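Local coordinates for desulfoferrodoxin (Rbo) (Treponema pallidum subsp. pallidum str. Nichols, PDB 1Y07), which probably reduces superoxide as a class III superoxide reductase, at a bound iron ion, at residues G2-S6 and K84-I89. Numbering follows the deposited sequence.
Sequences GRELS and KTRKGI
Arg-3 grips the carbonyl oxygen of Thr-85 end-on with both terminal nitrogens. Arg-3 NH1 lies 2.9 Å from Thr-85 O, and its N-H...O angle is 155°. Arg-3 NH2 reaches Thr-85 O at 3.2 Å. Arg-3 NH2 adds a weak bond to Gly-88 O. Thr-85 O and Gly-88 O both lie at the guanidinium edge, near its plane, and together limit its rotation. Arg-86 O lies over one face of the guanidinium and Lys-84 CD over the other. A bend at chi3 (70°) turns the end of Arg-3 toward the carbonyls of the turn 85-88.

Lys-84 returns the grip. Lys-84 NZ donates to Arg-3 O at 3.1 Å, from above the carbonyl plane, and more weakly to Gly-2 O. A water accepts from both Lys-84 NZ and Leu-5 N. Beyond these bonds, Leu-5 CD1 rests on Lys-84 CB, and Leu-5 CD2 meets Ile-89 CG2 at 4.1 Å. Met-20 of strand 16-20 touches Arg-3, Leu-5 and Ile-89.

Gly-88 and Ile-89 also pair antiparallel with a strand of the second subunit. The contact joins the N-terminal region to the beta-hairpin of strands 78-85 and 88-93, part of the immunoglobulin-like beta-sandwich of the desulfoferrodoxin domain.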
ATOM      1  N   GLY B   2      10.149  12.325  -4.689  1.00 37.03           N
ATOM      2  CA  GLY B   2      10.858  11.109  -4.223  1.00 36.04           C
ATOM      3  C   GLY B   2       9.894   9.982  -3.951  1.00 34.27           C
ATOM      4  O   GLY B   2      10.335   8.832  -3.799  1.00 36.10           O
ATOM      5  N   ARG B   3       8.589  10.317  -3.909  1.00 30.35           N
ATOM      6  CA  ARG B   3       7.497   9.430  -3.438  1.00 26.97           C
ATOM      7  C   ARG B   3       7.916   8.674  -2.185  1.00 24.70           C
ATOM      8  O   ARG B   3       8.035   7.452  -2.180  1.00 23.97           O
ATOM      9  CB  ARG B   3       7.059   8.467  -4.528  1.00 25.86           C
ATOM     10  CG  ARG B   3       6.125   9.094  -5.512  1.00 24.37           C
ATOM     11  CD  ARG B   3       6.024   8.281  -6.805  1.00 22.20           C
ATOM     12  NE  ARG B   3       5.319   7.030  -6.533  1.00 19.78           N
ATOM     13  CZ  ARG B   3       5.792   5.784  -6.703  1.00 18.16           C
ATOM     14  NH1 ARG B   3       7.009   5.550  -7.179  1.00 17.68           N
ATOM     15  NH2 ARG B   3       5.003   4.772  -6.376  1.00 17.56           N
ATOM     16  N   GLU B   4       8.163   9.444  -1.134  1.00 21.41           N
ATOM     17  CA  GLU B   4       8.815   8.962   0.043  1.00 19.73           C
ATOM     18  C   GLU B   4       7.817   8.249   0.958  1.00 16.81           C
ATOM     19  O   GLU B   4       6.805   8.816   1.306  1.00 13.58           O
ATOM     20  CB  GLU B   4       9.378  10.167   0.803  1.00 20.98           C
ATOM     21  CG  GLU B   4      10.544   9.834   1.725  1.00 25.66           C
ATOM     22  CD  GLU B   4      10.885  10.997   2.678  1.00 30.37           C
ATOM     23  OE1 GLU B   4      10.793  12.177   2.244  1.00 33.54           O
ATOM     24  OE2 GLU B   4      11.225  10.735   3.866  1.00 33.41           O
ATOM     25  N   LEU B   5       8.154   7.027   1.349  1.00 15.48           N
ATOM     26  CA  LEU B   5       7.337   6.209   2.242  1.00 14.99           C
ATOM     27  C   LEU B   5       7.700   6.426   3.716  1.00 14.49           C
ATOM     28  O   LEU B   5       8.876   6.473   4.077  1.00 15.62           O
ATOM     29  CB  LEU B   5       7.514   4.736   1.897  1.00 15.58           C
ATOM     30  CG  LEU B   5       6.817   4.285   0.636  1.00 15.83           C
ATOM     31  CD1 LEU B   5       7.074   2.849   0.428  1.00 15.21           C
ATOM     32  CD2 LEU B   5       5.321   4.530   0.714  1.00 19.00           C
ATOM     33  N   SER B   6       6.678   6.592   4.553  1.00 13.14           N
ATOM     34  CA  SER B   6       6.838   6.588   5.978  1.00 13.42           C
ATOM     35  C   SER B   6       5.882   5.575   6.573  1.00 12.73           C
ATOM     36  O   SER B   6       4.868   5.228   5.949  1.00 11.17           O
ATOM     37  CB  SER B   6       6.526   7.970   6.575  1.00 13.98           C
ATOM     38  OG  SER B   6       5.380   8.569   5.953  1.00 14.86           O
ATOM     39  N   LYS B  84       8.170  -0.512  -2.938  1.00 13.69           N
ATOM     40  CA  LYS B  84       7.869   0.646  -3.729  1.00 13.73           C
ATOM     41  C   LYS B  84       8.373   0.356  -5.146  1.00 13.60           C
ATOM     42  O   LYS B  84       9.491  -0.104  -5.299  1.00 14.52           O
ATOM     43  CB  LYS B  84       8.577   1.905  -3.195  1.00 14.27           C
ATOM     44  CG  LYS B  84       8.381   3.052  -4.190  1.00 17.13           C
ATOM     45  CD  LYS B  84       8.797   4.394  -3.667  1.00 20.80           C
ATOM     46  CE  LYS B  84      10.250   4.579  -3.590  1.00 21.91           C
ATOM     47  NZ  LYS B  84      10.530   5.974  -3.141  1.00 22.37           N
ATOM     48  N   THR B  85       7.540   0.593  -6.144  1.00 13.81           N
ATOM     49  CA  THR B  85       7.877   0.442  -7.545  1.00 14.44           C
ATOM     50  C   THR B  85       7.644   1.777  -8.229  1.00 14.64           C
ATOM     51  O   THR B  85       7.127   2.737  -7.630  1.00 15.00           O
ATOM     52  CB  THR B  85       7.051  -0.659  -8.234  1.00 14.68           C
ATOM     53  OG1 THR B  85       5.677  -0.272  -8.330  1.00 15.05           O
ATOM     54  CG2 THR B  85       7.017  -1.964  -7.403  1.00 15.86           C
ATOM     55  N   ARG B  86       8.027   1.836  -9.504  1.00 14.87           N
ATOM     56  CA  ARG B  86       7.846   3.048 -10.295  1.00 15.70           C
ATOM     57  C   ARG B  86       6.391   3.460 -10.374  1.00 14.63           C
ATOM     58  O   ARG B  86       6.073   4.663 -10.294  1.00 14.97           O
ATOM     59  CB  ARG B  86       8.471   2.889 -11.696  1.00 17.29           C
ATOM     60  CG  ARG B  86      10.034   3.037 -11.667  1.00 22.59           C
ATOM     61  CD  ARG B  86      10.693   3.498 -12.991  1.00 27.88           C
ATOM     62  NE  ARG B  86      11.183   4.881 -12.891  1.00 34.00           N
ATOM     63  CZ  ARG B  86      11.845   5.542 -13.859  1.00 38.38           C
ATOM     64  NH1 ARG B  86      12.132   4.955 -15.035  1.00 40.10           N
ATOM     65  NH2 ARG B  86      12.246   6.808 -13.648  1.00 40.66           N
ATOM     66  N   LYS B  87       5.512   2.469 -10.525  1.00 14.35           N
ATOM     67  CA  LYS B  87       4.065   2.710 -10.755  1.00 13.76           C
ATOM     68  C   LYS B  87       3.211   2.708  -9.508  1.00 14.54           C
ATOM     69  O   LYS B  87       2.099   3.184  -9.554  1.00 13.72           O
ATOM     70  CB  LYS B  87       3.488   1.724 -11.789  1.00 13.86           C
ATOM     71  CG  LYS B  87       4.237   1.761 -13.085  1.00 14.32           C
ATOM     72  CD  LYS B  87       4.208   3.153 -13.791  1.00 16.80           C
ATOM     73  CE  LYS B  87       4.691   3.139 -15.237  1.00 19.30           C
ATOM     74  NZ  LYS B  87       3.544   2.730 -16.128  1.00 22.07           N
ATOM     75  N   GLY B  88       3.733   2.190  -8.411  1.00 14.81           N
ATOM     76  CA  GLY B  88       2.972   2.058  -7.199  1.00 15.45           C
ATOM     77  C   GLY B  88       3.675   1.494  -5.986  1.00 14.62           C
ATOM     78  O   GLY B  88       4.896   1.566  -5.843  1.00 14.57           O
ATOM     79  N   ILE B  89       2.872   0.971  -5.064  1.00 14.05           N
ATOM     80  CA  ILE B  89       3.363   0.389  -3.808  1.00 13.19           C
ATOM     81  C   ILE B  89       2.595  -0.913  -3.587  1.00 12.14           C
ATOM     82  O   ILE B  89       1.450  -1.056  -4.062  1.00 11.85           O
ATOM     83  CB  ILE B  89       3.230   1.324  -2.547  1.00 13.95           C
ATOM     84  CG1 ILE B  89       1.784   1.672  -2.225  1.00 16.39           C
ATOM     85  CG2 ILE B  89       4.152   2.532  -2.675  1.00 15.22           C
ATOM     86  CD1 ILE B  89       1.620   2.379  -0.949  1.00 17.50           C
TER
HETATM   87  O   HOH W   1      10.606   5.763   0.100  1.00 37.08           O